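Long-range contacts in pectate lyase 47 (Bacillus sp. TS-47, PDB 1VBL), which probably cleaves pectate, the polygalacturonate of plant cell walls, by calcium-dependent beta-elimination, as a thermostable secreted member of polysaccharide lyase family 1: residues F33-R38 against I61-T66; G65-N70 against A143-G148; N133-G138 against N157-N162. One frame throughout, in Å; residues are numbered along the deposited sequence.

In the fold
The three contacts pair parallel strands in the early turns of a right-handed parallel beta-helix, the fold of polysaccharide lyase family 1. Contacts 1 and 2 share G65 and T66, their centres about 9 Å apart. Contact 3 lies about 12 Å from contact 1, centre to centre, and joins it through backbone pairs, with I61 N 2.8 Å from S135 O and V63 N 2.8 Å from I137 O. Contacts 2 and 3, centres about 15 Å apart, meet where A143 CB packs 3.3 Å from G138 CA. Contact 2 comes towards the calcium site of D190, D229 and D233: the side-chain position of G148 is about 12 Å from the bound ion. Contacts 1 and 3 lie away.

Contact 1. Residues F33-R38 against I61-T66; sequences FVVTNR and IYVKGT
V35 and I61 bring their branches together where strand 32-35 lies parallel to strand 59-63, at the N-terminal end of the parallel beta-helix. The directions of the short strand segments differ by 27°. Three backbone hydrogen bonds join them: Y62 N to F33 O at 2.8 Å, V35 N to Y62 O at 2.8 Å, and K64 N to V35 O at 3.0 Å. All are nearly straight at the hydrogen, but the first donor is tilted out of the F33 carbonyl plane, while the other two approach almost in line with their C=O bonds. Beyond the last bond the chains spread, and one water lies within hydrogen-bonding distance of T36 O and K64 O.

The apolar contacts gather on the face that carries F33, V35, I61 and V63. V35 CG2 sits between its own backbone N and carbonyl carbon (CG1 at chi1 -60°), a position that puts it 3.8 Å from I61 CG2 and 4.2 Å from V63 CG2. F33 meets the same strand less closely, its ring atom CD1 lying 4.1 Å from I61 CG1. A44 of helix 38-44, which follows the first strand after two residues, packs on F33, V35 and I61, and N37 caps the start of that helix by accepting from E40 N.

On the other face, V34 and Y62 form a more open pair. The hydroxyl of Y62 reaches away to G4 N and E2 OE2, while at the root of its side chain CB lies 3.5 Å from F33 O, with the ring atom CD2 at 3.6 Å.

Contact 2. Residues G65-N70 against A143-G148; sequences GTIDLN and AKIKGG
L69 leans across G148 and I145 just past the end of strand 66-68, which runs parallel to strand 144-146 in the stacked turns of the parallel beta-helix. Its CB, CG and CD1 meet the opposite segment in turn. CB stands 3.7 Å from K146 O and almost as near G148 CA; CG lies 3.8 Å beyond that same oxygen; and CD1 rests 3.5 Å from G148 CA and 3.9 Å from I145 CG2. At G148 a side chain would run into L69 CD1, so the glycine gives the leucine its seat. R38 and L41 of helix 38-44 also pack on L69.

The backbone bond from L69 N to K146 O, 2.8 Å long, completes a run of four that begins at G65 O. On the same strand I67 lies beside I145, both pointing the same way. Across the other face K146 bends at chi3 and chi4, laying CE tightly on T66 CG2 and leaving NZ 4.2 Å from D68 OD2, too far for a salt bridge.

D68 CG is anti to the backbone N (chi1 -174°), which carries the carboxylate forward along the chain into an Asx turn. An alanine here would remove the carboxylate, which would probably release N70 N from the turn and leave the K146 ammonium without its nearby opposite charge. N70 N meets D68 OD1 at 2.9 Å, from above the carboxylate plane.

Contact 3. Residues N133-G138 against N157-N162; sequences NTSIIG and NVIIRN
N133-G138 and N157-N162 run side by side almost parallel, 1° apart, and alternating backbone bonds join them from T134 N to G138 N, among them I159 N to T134 O at 2.8 Å.

Asparagine side chains mark both ends. N157 ND2 donates to N133 OD1 at 3.0 Å, on a lone pair in the carbonyl plane, the two amide planes turned 69° apart. Such hydrogen bonds between asparagine side chains of successive turns are known from parallel beta-helices. At the far end N162 CG is anti to its own N (chi1 -156°), which brings ND2 within 2.9 Å of G138 O, above that carbonyl plane; G140 O is a second acceptor. N133 ND2 donates to S56 O, T22 N and G23 N hold N157 OD1, and G413 N holds N162 OD1.

Between these ends, I136 and I160 lie alongside each other, I160 CD1 reaching 3.5 Å from I136 CB, on the face they share with T134 and V158. On the opposite face I137 CD1 lies 3.7 Å from R161 CB, and S135 OG meets I159 CB at 3.6 Å while bonding to G24 N. The R161 guanidinium forms salt bridges with D203 and E6.

The pair continues the stack edge to edge: I136 and I137 pack on V63 and Y62 of strand 59-63, whereas V158, I159 and I160 meet I200, W201 and I202 of strand 200-208.

Contact 1. Residues F33-R38 against I61-T66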
ATOM      1  N   PHE A  33     -17.055 -13.637 -13.167  1.00 20.71           N
ATOM      2  CA  PHE A  33     -16.781 -12.903 -14.394  1.00 19.94           C
ATOM      3  C   PHE A  33     -15.330 -12.915 -14.845  1.00 19.83           C
ATOM      4  O   PHE A  33     -14.416 -13.210 -14.076  1.00 17.04           O
ATOM      5  CB  PHE A  33     -17.204 -11.436 -14.240  1.00 20.48           C
ATOM      6  CG  PHE A  33     -18.541 -11.242 -13.581  1.00 22.83           C
ATOM      7  CD1 PHE A  33     -18.679 -11.370 -12.202  1.00 23.03           C
ATOM      8  CD2 PHE A  33     -19.663 -10.926 -14.339  1.00 24.73           C
ATOM      9  CE1 PHE A  33     -19.916 -11.184 -11.587  1.00 23.68           C
ATOM     10  CE2 PHE A  33     -20.907 -10.737 -13.733  1.00 25.06           C
ATOM     11  CZ  PHE A  33     -21.033 -10.866 -12.354  1.00 25.21           C
ATOM     12  N   VAL A  34     -15.145 -12.589 -16.118  1.00 18.49           N
ATOM     13  CA  VAL A  34     -13.825 -12.468 -16.714  1.00 20.29           C
ATOM     14  C   VAL A  34     -13.873 -11.072 -17.324  1.00 20.09           C
ATOM     15  O   VAL A  34     -14.715 -10.795 -18.183  1.00 18.12           O
ATOM     16  CB  VAL A  34     -13.587 -13.507 -17.824  1.00 22.53           C
ATOM     17  CG1 VAL A  34     -12.219 -13.283 -18.447  1.00 24.62           C
ATOM     18  CG2 VAL A  34     -13.676 -14.916 -17.246  1.00 25.32           C
ATOM     19  N   VAL A  35     -12.993 -10.186 -16.868  1.00 17.79           N
ATOM     20  CA  VAL A  35     -12.984  -8.818 -17.373  1.00 18.34           C
ATOM     21  C   VAL A  35     -11.674  -8.453 -18.052  1.00 18.43           C
ATOM     22  O   VAL A  35     -10.604  -8.923 -17.657  1.00 17.15           O
ATOM     23  CB  VAL A  35     -13.279  -7.811 -16.236  1.00 18.07           C
ATOM     24  CG1 VAL A  35     -14.648  -8.106 -15.639  1.00 17.85           C
ATOM     25  CG2 VAL A  35     -12.202  -7.894 -15.157  1.00 17.99           C
ATOM     26  N   THR A  36     -11.768  -7.605 -19.074  1.00 17.55           N
ATOM     27  CA  THR A  36     -10.598  -7.191 -19.838  1.00 17.67           C
ATOM     28  C   THR A  36     -10.413  -5.674 -19.949  1.00 17.07           C
ATOM     29  O   THR A  36      -9.450  -5.209 -20.559  1.00 16.43           O
ATOM     30  CB  THR A  36     -10.652  -7.782 -21.264  1.00 19.89           C
ATOM     31  OG1 THR A  36     -11.789  -7.253 -21.956  1.00 19.52           O
ATOM     32  CG2 THR A  36     -10.777  -9.299 -21.207  1.00 19.48           C
ATOM     33  N   ASN A  37     -11.332  -4.904 -19.372  1.00 17.43           N
ATOM     34  CA  ASN A  37     -11.228  -3.448 -19.411  1.00 17.79           C
ATOM     35  C   ASN A  37     -12.013  -2.800 -18.277  1.00 16.16           C
ATOM     36  O   ASN A  37     -12.754  -3.471 -17.564  1.00 16.75           O
ATOM     37  CB  ASN A  37     -11.705  -2.902 -20.766  1.00 18.98           C
ATOM     38  CG  ASN A  37     -13.155  -3.230 -21.052  1.00 21.10           C
ATOM     39  OD1 ASN A  37     -14.041  -2.925 -20.257  1.00 21.10           O
ATOM     40  ND2 ASN A  37     -13.406  -3.848 -22.204  1.00 22.41           N
ATOM     41  N   ARG A  38     -11.850  -1.490 -18.122  1.00 15.97           N
ATOM     42  CA  ARG A  38     -12.515  -0.748 -17.059  1.00 16.88           C
ATOM     43  C   ARG A  38     -14.021  -0.953 -16.990  1.00 17.90           C
ATOM     44  O   ARG A  38     -14.568  -1.226 -15.922  1.00 17.44           O
ATOM     45  CB  ARG A  38     -12.217   0.750 -17.191  1.00 15.87           C
ATOM     46  CG  ARG A  38     -12.855   1.591 -16.091  1.00 16.11           C
ATOM     47  CD  ARG A  38     -12.442   3.052 -16.175  1.00 18.51           C
ATOM     48  NE  ARG A  38     -13.122   3.850 -15.159  1.00 19.84           N
ATOM     49  CZ  ARG A  38     -14.428   4.097 -15.152  1.00 21.17           C
ATOM     50  NH1 ARG A  38     -15.206   3.614 -16.115  1.00 20.68           N
ATOM     51  NH2 ARG A  38     -14.961   4.817 -14.176  1.00 22.45           N
ATOM     52  N   ILE A  61     -14.193 -12.179  -9.739  1.00 17.18           N
ATOM     53  CA  ILE A  61     -13.844 -11.415 -10.919  1.00 17.05           C
ATOM     54  C   ILE A  61     -12.414 -11.701 -11.351  1.00 16.89           C
ATOM     55  O   ILE A  61     -11.462 -11.363 -10.647  1.00 15.24           O
ATOM     56  CB  ILE A  61     -14.013  -9.911 -10.648  1.00 17.63           C
ATOM     57  CG1 ILE A  61     -15.468  -9.632 -10.251  1.00 18.48           C
ATOM     58  CG2 ILE A  61     -13.611  -9.112 -11.877  1.00 18.70           C
ATOM     59  CD1 ILE A  61     -15.750  -8.201  -9.868  1.00 21.28           C
ATOM     60  N   TYR A  62     -12.277 -12.335 -12.512  1.00 15.41           N
ATOM     61  CA  TYR A  62     -10.972 -12.672 -13.061  1.00 16.64           C
ATOM     62  C   TYR A  62     -10.503 -11.567 -13.986  1.00 17.28           C
ATOM     63  O   TYR A  62     -11.206 -11.191 -14.924  1.00 17.81           O
ATOM     64  CB  TYR A  62     -11.043 -13.990 -13.837  1.00 16.15           C
ATOM     65  CG  TYR A  62     -11.208 -15.202 -12.951  1.00 18.06           C
ATOM     66  CD1 TYR A  62     -10.167 -15.629 -12.126  1.00 18.25           C
ATOM     67  CD2 TYR A  62     -12.403 -15.920 -12.931  1.00 16.87           C
ATOM     68  CE1 TYR A  62     -10.309 -16.742 -11.303  1.00 19.45           C
ATOM     69  CE2 TYR A  62     -12.557 -17.037 -12.110  1.00 19.38           C
ATOM     70  CZ  TYR A  62     -11.507 -17.442 -11.300  1.00 20.47           C
ATOM     71  OH  TYR A  62     -11.651 -18.545 -10.488  1.00 22.21           O
ATOM     72  N   VAL A  63      -9.313 -11.046 -13.711  1.00 15.74           N
ATOM     73  CA  VAL A  63      -8.733  -9.987 -14.519  1.00 16.79           C
ATOM     74  C   VAL A  63      -7.811 -10.599 -15.566  1.00 16.58           C
ATOM     75  O   VAL A  63      -6.786 -11.200 -15.231  1.00 14.62           O
ATOM     76  CB  VAL A  63      -7.917  -9.004 -13.650  1.00 16.79           C
ATOM     77  CG1 VAL A  63      -7.254  -7.952 -14.530  1.00 15.73           C
ATOM     78  CG2 VAL A  63      -8.827  -8.342 -12.626  1.00 17.61           C
ATOM     79  N   LYS A  64      -8.183 -10.458 -16.836  1.00 17.06           N
ATOM     80  CA  LYS A  64      -7.364 -11.000 -17.913  1.00 19.34           C
ATOM     81  C   LYS A  64      -6.675  -9.896 -18.700  1.00 18.61           C
ATOM     82  O   LYS A  64      -7.327  -8.988 -19.211  1.00 17.83           O
ATOM     83  CB  LYS A  64      -8.206 -11.847 -18.870  1.00 21.89           C
ATOM     84  CG  LYS A  64      -7.370 -12.478 -19.977  1.00 26.42           C
ATOM     85  CD  LYS A  64      -8.192 -13.351 -20.901  1.00 32.14           C
ATOM     86  CE  LYS A  64      -7.314 -13.985 -21.976  1.00 34.39           C
ATOM     87  NZ  LYS A  64      -8.089 -14.874 -22.890  1.00 38.56           N
ATOM     88  N   GLY A  65      -5.352  -9.982 -18.794  1.00 19.72           N
ATOM     89  CA  GLY A  65      -4.600  -8.987 -19.531  1.00 17.92           C
ATOM     90  C   GLY A  65      -4.400  -7.709 -18.742  1.00 18.64           C
ATOM     91  O   GLY A  65      -4.500  -7.708 -17.520  1.00 18.32           O
ATOM     92  N   THR A  66      -4.120  -6.618 -19.446  1.00 17.21           N
ATOM     93  CA  THR A  66      -3.898  -5.330 -18.808  1.00 17.44           C
ATOM     94  C   THR A  66      -5.161  -4.479 -18.821  1.00 18.32           C
ATOM     95  O   THR A  66      -5.781  -4.282 -19.870  1.00 17.95           O
ATOM     96  CB  THR A  66      -2.770  -4.551 -19.517  1.00 17.94           C
ATOM     97  OG1 THR A  66      -1.543  -5.278 -19.395  1.00 19.95           O
ATOM     98  CG2 THR A  66      -2.594  -3.170 -18.900  1.00 18.58           C
TER
HETATM   99  O   HOH W   1      -7.055  -6.911 -21.414  1.00 33.84           O

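Contact 2. Residues G65-N70 against A143-G148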
ATOM      1  N   GLY A  65      -5.352  -9.982 -18.794  1.00 19.72           N
ATOM      2  CA  GLY A  65      -4.600  -8.987 -19.531  1.00 17.92           C
ATOM      3  C   GLY A  65      -4.400  -7.709 -18.742  1.00 18.64           C
ATOM      4  O   GLY A  65      -4.500  -7.708 -17.520  1.00 18.32           O
ATOM      5  N   THR A  66      -4.120  -6.618 -19.446  1.00 17.21           N
ATOM      6  CA  THR A  66      -3.898  -5.330 -18.808  1.00 17.44           C
ATOM      7  C   THR A  66      -5.161  -4.479 -18.821  1.00 18.32           C
ATOM      8  O   THR A  66      -5.781  -4.282 -19.870  1.00 17.95           O
ATOM      9  CB  THR A  66      -2.770  -4.551 -19.517  1.00 17.94           C
ATOM     10  OG1 THR A  66      -1.543  -5.278 -19.395  1.00 19.95           O
ATOM     11  CG2 THR A  66      -2.594  -3.170 -18.900  1.00 18.58           C
ATOM     12  N   ILE A  67      -5.549  -3.995 -17.646  1.00 16.29           N
ATOM     13  CA  ILE A  67      -6.716  -3.138 -17.529  1.00 16.51           C
ATOM     14  C   ILE A  67      -6.259  -1.758 -17.090  1.00 16.39           C
ATOM     15  O   ILE A  67      -5.797  -1.569 -15.962  1.00 15.88           O
ATOM     16  CB  ILE A  67      -7.748  -3.675 -16.507  1.00 17.07           C
ATOM     17  CG1 ILE A  67      -8.422  -4.937 -17.056  1.00 16.75           C
ATOM     18  CG2 ILE A  67      -8.804  -2.609 -16.225  1.00 17.28           C
ATOM     19  CD1 ILE A  67      -9.525  -5.486 -16.164  1.00 19.16           C
ATOM     20  N   ASP A  68      -6.377  -0.802 -18.006  1.00 15.27           N
ATOM     21  CA  ASP A  68      -6.009   0.583 -17.751  1.00 16.13           C
ATOM     22  C   ASP A  68      -7.284   1.266 -17.262  1.00 16.16           C
ATOM     23  O   ASP A  68      -8.291   1.288 -17.971  1.00 14.93           O
ATOM     24  CB  ASP A  68      -5.525   1.234 -19.051  1.00 16.53           C
ATOM     25  CG  ASP A  68      -4.990   2.642 -18.852  1.00 20.64           C
ATOM     26  OD1 ASP A  68      -5.118   3.200 -17.738  1.00 18.88           O
ATOM     27  OD2 ASP A  68      -4.438   3.195 -19.828  1.00 19.53           O
ATOM     28  N   LEU A  69      -7.242   1.816 -16.052  1.00 15.87           N
ATOM     29  CA  LEU A  69      -8.401   2.481 -15.471  1.00 15.80           C
ATOM     30  C   LEU A  69      -8.499   3.945 -15.871  1.00 15.40           C
ATOM     31  O   LEU A  69      -9.509   4.600 -15.621  1.00 15.99           O
ATOM     32  CB  LEU A  69      -8.353   2.362 -13.945  1.00 14.13           C
ATOM     33  CG  LEU A  69      -8.425   0.918 -13.446  1.00 15.35           C
ATOM     34  CD1 LEU A  69      -8.244   0.867 -11.932  1.00 14.94           C
ATOM     35  CD2 LEU A  69      -9.763   0.320 -13.859  1.00 15.67           C
ATOM     36  N   ASN A  70      -7.441   4.451 -16.495  1.00 16.69           N
ATOM     37  CA  ASN A  70      -7.388   5.840 -16.936  1.00 18.41           C
ATOM     38  C   ASN A  70      -7.928   5.920 -18.371  1.00 19.37           C
ATOM     39  O   ASN A  70      -7.223   6.351 -19.286  1.00 20.99           O
ATOM     40  CB  ASN A  70      -5.936   6.321 -16.896  1.00 22.12           C
ATOM     41  CG  ASN A  70      -5.814   7.823 -16.778  1.00 23.42           C
ATOM     42  OD1 ASN A  70      -4.863   8.416 -17.291  1.00 26.47           O
ATOM     43  ND2 ASN A  70      -6.760   8.448 -16.085  1.00 19.57           N
ATOM     44  N   ALA A 143      -1.733 -10.568 -15.603  1.00 16.16           N
ATOM     45  CA  ALA A 143      -2.893  -9.782 -15.200  1.00 14.83           C
ATOM     46  C   ALA A 143      -2.320  -8.475 -14.661  1.00 15.23           C
ATOM     47  O   ALA A 143      -1.433  -8.491 -13.804  1.00 13.83           O
ATOM     48  CB  ALA A 143      -3.675 -10.506 -14.111  1.00 15.81           C
ATOM     49  N   LYS A 144      -2.818  -7.349 -15.160  1.00 14.56           N
ATOM     50  CA  LYS A 144      -2.311  -6.053 -14.726  1.00 14.81           C
ATOM     51  C   LYS A 144      -3.388  -4.989 -14.579  1.00 14.91           C
ATOM     52  O   LYS A 144      -4.373  -4.970 -15.320  1.00 15.23           O
ATOM     53  CB  LYS A 144      -1.261  -5.535 -15.716  1.00 16.57           C
ATOM     54  CG  LYS A 144      -0.082  -6.461 -15.954  1.00 18.00           C
ATOM     55  CD  LYS A 144       0.891  -5.854 -16.961  1.00 21.09           C
ATOM     56  CE  LYS A 144       2.067  -6.780 -17.227  1.00 22.86           C
ATOM     57  NZ  LYS A 144       2.999  -6.201 -18.237  1.00 25.59           N
ATOM     58  N   ILE A 145      -3.185  -4.107 -13.608  1.00 15.18           N
ATOM     59  CA  ILE A 145      -4.084  -2.989 -13.351  1.00 14.97           C
ATOM     60  C   ILE A 145      -3.185  -1.755 -13.372  1.00 13.93           C
ATOM     61  O   ILE A 145      -2.152  -1.726 -12.703  1.00 12.83           O
ATOM     62  CB  ILE A 145      -4.757  -3.092 -11.958  1.00 16.63           C
ATOM     63  CG1 ILE A 145      -5.871  -4.144 -11.980  1.00 16.75           C
ATOM     64  CG2 ILE A 145      -5.320  -1.732 -11.545  1.00 16.64           C
ATOM     65  CD1 ILE A 145      -7.093  -3.742 -12.775  1.00 20.20           C
ATOM     66  N   LYS A 146      -3.555  -0.750 -14.156  1.00 13.18           N
ATOM     67  CA  LYS A 146      -2.754   0.469 -14.230  1.00 13.74           C
ATOM     68  C   LYS A 146      -3.644   1.705 -14.273  1.00 13.77           C
ATOM     69  O   LYS A 146      -4.830   1.611 -14.583  1.00 14.21           O
ATOM     70  CB  LYS A 146      -1.870   0.461 -15.483  1.00 17.04           C
ATOM     71  CG  LYS A 146      -1.024  -0.791 -15.661  1.00 22.91           C
ATOM     72  CD  LYS A 146      -0.045  -0.665 -16.831  1.00 26.53           C
ATOM     73  CE  LYS A 146      -0.742  -0.372 -18.152  1.00 28.59           C
ATOM     74  NZ  LYS A 146      -1.272   1.018 -18.243  1.00 33.46           N
ATOM     75  N   GLY A 147      -3.060   2.856 -13.958  1.00 14.69           N
ATOM     76  CA  GLY A 147      -3.794   4.110 -14.003  1.00 15.25           C
ATOM     77  C   GLY A 147      -4.876   4.331 -12.968  1.00 15.62           C
ATOM     78  O   GLY A 147      -5.531   5.373 -12.973  1.00 16.15           O
ATOM     79  N   GLY A 148      -5.072   3.363 -12.080  1.00 13.90           N
ATOM     80  CA  GLY A 148      -6.088   3.499 -11.056  1.00 12.46           C
ATOM     81  C   GLY A 148      -5.820   2.554  -9.905  1.00 12.71           C
ATOM     82  O   GLY A 148      -4.742   1.972  -9.817  1.00 12.85           O
TER

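Contact 3. Residues N133-G138 against N157-N162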
ATOM      1  N   ASN A 133     -17.659  -9.452   0.059  1.00 14.59           N
ATOM      2  CA  ASN A 133     -17.686 -10.799  -0.508  1.00 14.99           C
ATOM      3  C   ASN A 133     -17.248 -10.804  -1.966  1.00 16.08           C
ATOM      4  O   ASN A 133     -17.946 -11.321  -2.846  1.00 16.18           O
ATOM      5  CB  ASN A 133     -19.093 -11.382  -0.377  1.00 15.24           C
ATOM      6  CG  ASN A 133     -19.647 -11.222   1.018  1.00 17.28           C
ATOM      7  OD1 ASN A 133     -18.991 -11.575   1.999  1.00 16.35           O
ATOM      8  ND2 ASN A 133     -20.857 -10.685   1.121  1.00 18.24           N
ATOM      9  N   THR A 134     -16.074 -10.241  -2.212  1.00 14.34           N
ATOM     10  CA  THR A 134     -15.549 -10.161  -3.559  1.00 14.58           C
ATOM     11  C   THR A 134     -14.143 -10.734  -3.648  1.00 14.72           C
ATOM     12  O   THR A 134     -13.327 -10.552  -2.745  1.00 14.08           O
ATOM     13  CB  THR A 134     -15.485  -8.690  -4.044  1.00 15.95           C
ATOM     14  OG1 THR A 134     -16.767  -8.070  -3.878  1.00 15.38           O
ATOM     15  CG2 THR A 134     -15.079  -8.629  -5.517  1.00 14.76           C
ATOM     16  N   SER A 135     -13.880 -11.446  -4.735  1.00 14.19           N
ATOM     17  CA  SER A 135     -12.558 -11.991  -4.993  1.00 15.23           C
ATOM     18  C   SER A 135     -12.173 -11.469  -6.370  1.00 14.40           C
ATOM     19  O   SER A 135     -12.857 -11.743  -7.355  1.00 15.58           O
ATOM     20  CB  SER A 135     -12.563 -13.527  -5.011  1.00 16.53           C
ATOM     21  OG  SER A 135     -12.629 -14.068  -3.701  1.00 15.87           O
ATOM     22  N   ILE A 136     -11.105 -10.681  -6.427  1.00 13.04           N
ATOM     23  CA  ILE A 136     -10.613 -10.157  -7.694  1.00 12.91           C
ATOM     24  C   ILE A 136      -9.301 -10.898  -7.887  1.00 13.50           C
ATOM     25  O   ILE A 136      -8.346 -10.716  -7.122  1.00 12.00           O
ATOM     26  CB  ILE A 136     -10.387  -8.631  -7.633  1.00 13.55           C
ATOM     27  CG1 ILE A 136     -11.707  -7.937  -7.273  1.00 13.65           C
ATOM     28  CG2 ILE A 136      -9.879  -8.126  -8.981  1.00 13.48           C
ATOM     29  CD1 ILE A 136     -11.634  -6.421  -7.210  1.00 16.92           C
ATOM     30  N   ILE A 137      -9.278 -11.749  -8.908  1.00 13.19           N
ATOM     31  CA  ILE A 137      -8.132 -12.604  -9.190  1.00 14.03           C
ATOM     32  C   ILE A 137      -7.575 -12.448 -10.595  1.00 14.39           C
ATOM     33  O   ILE A 137      -8.308 -12.562 -11.577  1.00 15.15           O
ATOM     34  CB  ILE A 137      -8.532 -14.090  -9.012  1.00 15.08           C
ATOM     35  CG1 ILE A 137      -9.196 -14.298  -7.646  1.00 16.66           C
ATOM     36  CG2 ILE A 137      -7.320 -14.986  -9.196  1.00 15.18           C
ATOM     37  CD1 ILE A 137      -8.334 -13.934  -6.460  1.00 18.28           C
ATOM     38  N   GLY A 138      -6.270 -12.211 -10.687  1.00 13.89           N
ATOM     39  CA  GLY A 138      -5.646 -12.062 -11.985  1.00 12.74           C
ATOM     40  C   GLY A 138      -5.479 -13.403 -12.677  1.00 14.62           C
ATOM     41  O   GLY A 138      -5.265 -14.431 -12.027  1.00 13.30           O
ATOM     42  N   ASN A 157     -14.754  -8.892   3.884  1.00 14.82           N
ATOM     43  CA  ASN A 157     -14.506 -10.126   3.157  1.00 13.64           C
ATOM     44  C   ASN A 157     -14.147  -9.942   1.689  1.00 13.67           C
ATOM     45  O   ASN A 157     -14.956 -10.210   0.794  1.00 13.05           O
ATOM     46  CB  ASN A 157     -15.742 -11.020   3.298  1.00 13.56           C
ATOM     47  CG  ASN A 157     -15.463 -12.444   2.932  1.00 14.24           C
ATOM     48  OD1 ASN A 157     -14.372 -12.950   3.186  1.00 14.81           O
ATOM     49  ND2 ASN A 157     -16.453 -13.114   2.351  1.00 15.23           N
ATOM     50  N   VAL A 158     -12.913  -9.512   1.448  1.00 13.47           N
ATOM     51  CA  VAL A 158     -12.434  -9.262   0.097  1.00 12.70           C
ATOM     52  C   VAL A 158     -11.065  -9.894  -0.127  1.00 12.77           C
ATOM     53  O   VAL A 158     -10.183  -9.810   0.727  1.00 12.71           O
ATOM     54  CB  VAL A 158     -12.338  -7.743  -0.176  1.00 14.18           C
ATOM     55  CG1 VAL A 158     -11.773  -7.486  -1.570  1.00 11.80           C
ATOM     56  CG2 VAL A 158     -13.712  -7.112  -0.034  1.00 15.11           C
ATOM     57  N   ILE A 159     -10.904 -10.528  -1.282  1.00 11.63           N
ATOM     58  CA  ILE A 159      -9.651 -11.176  -1.644  1.00 11.68           C
ATOM     59  C   ILE A 159      -9.129 -10.606  -2.966  1.00 11.73           C
ATOM     60  O   ILE A 159      -9.858 -10.547  -3.952  1.00 12.11           O
ATOM     61  CB  ILE A 159      -9.840 -12.699  -1.831  1.00 11.96           C
ATOM     62  CG1 ILE A 159     -10.234 -13.355  -0.507  1.00 11.73           C
ATOM     63  CG2 ILE A 159      -8.556 -13.319  -2.370  1.00 10.30           C
ATOM     64  CD1 ILE A 159     -10.411 -14.873  -0.603  1.00 11.36           C
ATOM     65  N   ILE A 160      -7.867 -10.187  -2.978  1.00 12.65           N
ATOM     66  CA  ILE A 160      -7.246  -9.651  -4.189  1.00 12.09           C
ATOM     67  C   ILE A 160      -5.952 -10.426  -4.402  1.00 11.74           C
ATOM     68  O   ILE A 160      -5.062 -10.400  -3.548  1.00 11.16           O
ATOM     69  CB  ILE A 160      -6.893  -8.159  -4.042  1.00 13.19           C
ATOM     70  CG1 ILE A 160      -8.119  -7.368  -3.573  1.00 16.09           C
ATOM     71  CG2 ILE A 160      -6.363  -7.625  -5.379  1.00 11.23           C
ATOM     72  CD1 ILE A 160      -9.291  -7.404  -4.524  1.00 20.14           C
ATOM     73  N   ARG A 161      -5.835 -11.113  -5.534  1.00 10.96           N
ATOM     74  CA  ARG A 161      -4.640 -11.908  -5.787  1.00 10.75           C
ATOM     75  C   ARG A 161      -4.195 -11.972  -7.242  1.00 11.44           C
ATOM     76  O   ARG A 161      -4.983 -11.763  -8.167  1.00 11.32           O
ATOM     77  CB  ARG A 161      -4.855 -13.354  -5.323  1.00 10.69           C
ATOM     78  CG  ARG A 161      -5.377 -13.531  -3.904  1.00 11.40           C
ATOM     79  CD  ARG A 161      -5.629 -15.007  -3.614  1.00 12.53           C
ATOM     80  NE  ARG A 161      -4.393 -15.766  -3.420  1.00 13.64           N
ATOM     81  CZ  ARG A 161      -4.327 -17.096  -3.391  1.00 16.11           C
ATOM     82  NH1 ARG A 161      -5.427 -17.823  -3.558  1.00 13.99           N
ATOM     83  NH2 ARG A 161      -3.166 -17.702  -3.168  1.00 12.26           N
ATOM     84  N   ASN A 162      -2.914 -12.280  -7.413  1.00 12.74           N
ATOM     85  CA  ASN A 162      -2.286 -12.476  -8.714  1.00 11.31           C
ATOM     86  C   ASN A 162      -2.359 -11.341  -9.729  1.00 12.43           C
ATOM     87  O   ASN A 162      -2.482 -11.586 -10.931  1.00 11.44           O
ATOM     88  CB  ASN A 162      -2.848 -13.756  -9.331  1.00 14.13           C
ATOM     89  CG  ASN A 162      -1.910 -14.373 -10.344  1.00 13.01           C
ATOM     90  OD1 ASN A 162      -0.699 -14.418 -10.131  1.00 14.51           O
ATOM     91  ND2 ASN A 162      -2.463 -14.863 -11.442  1.00 14.03           N
TER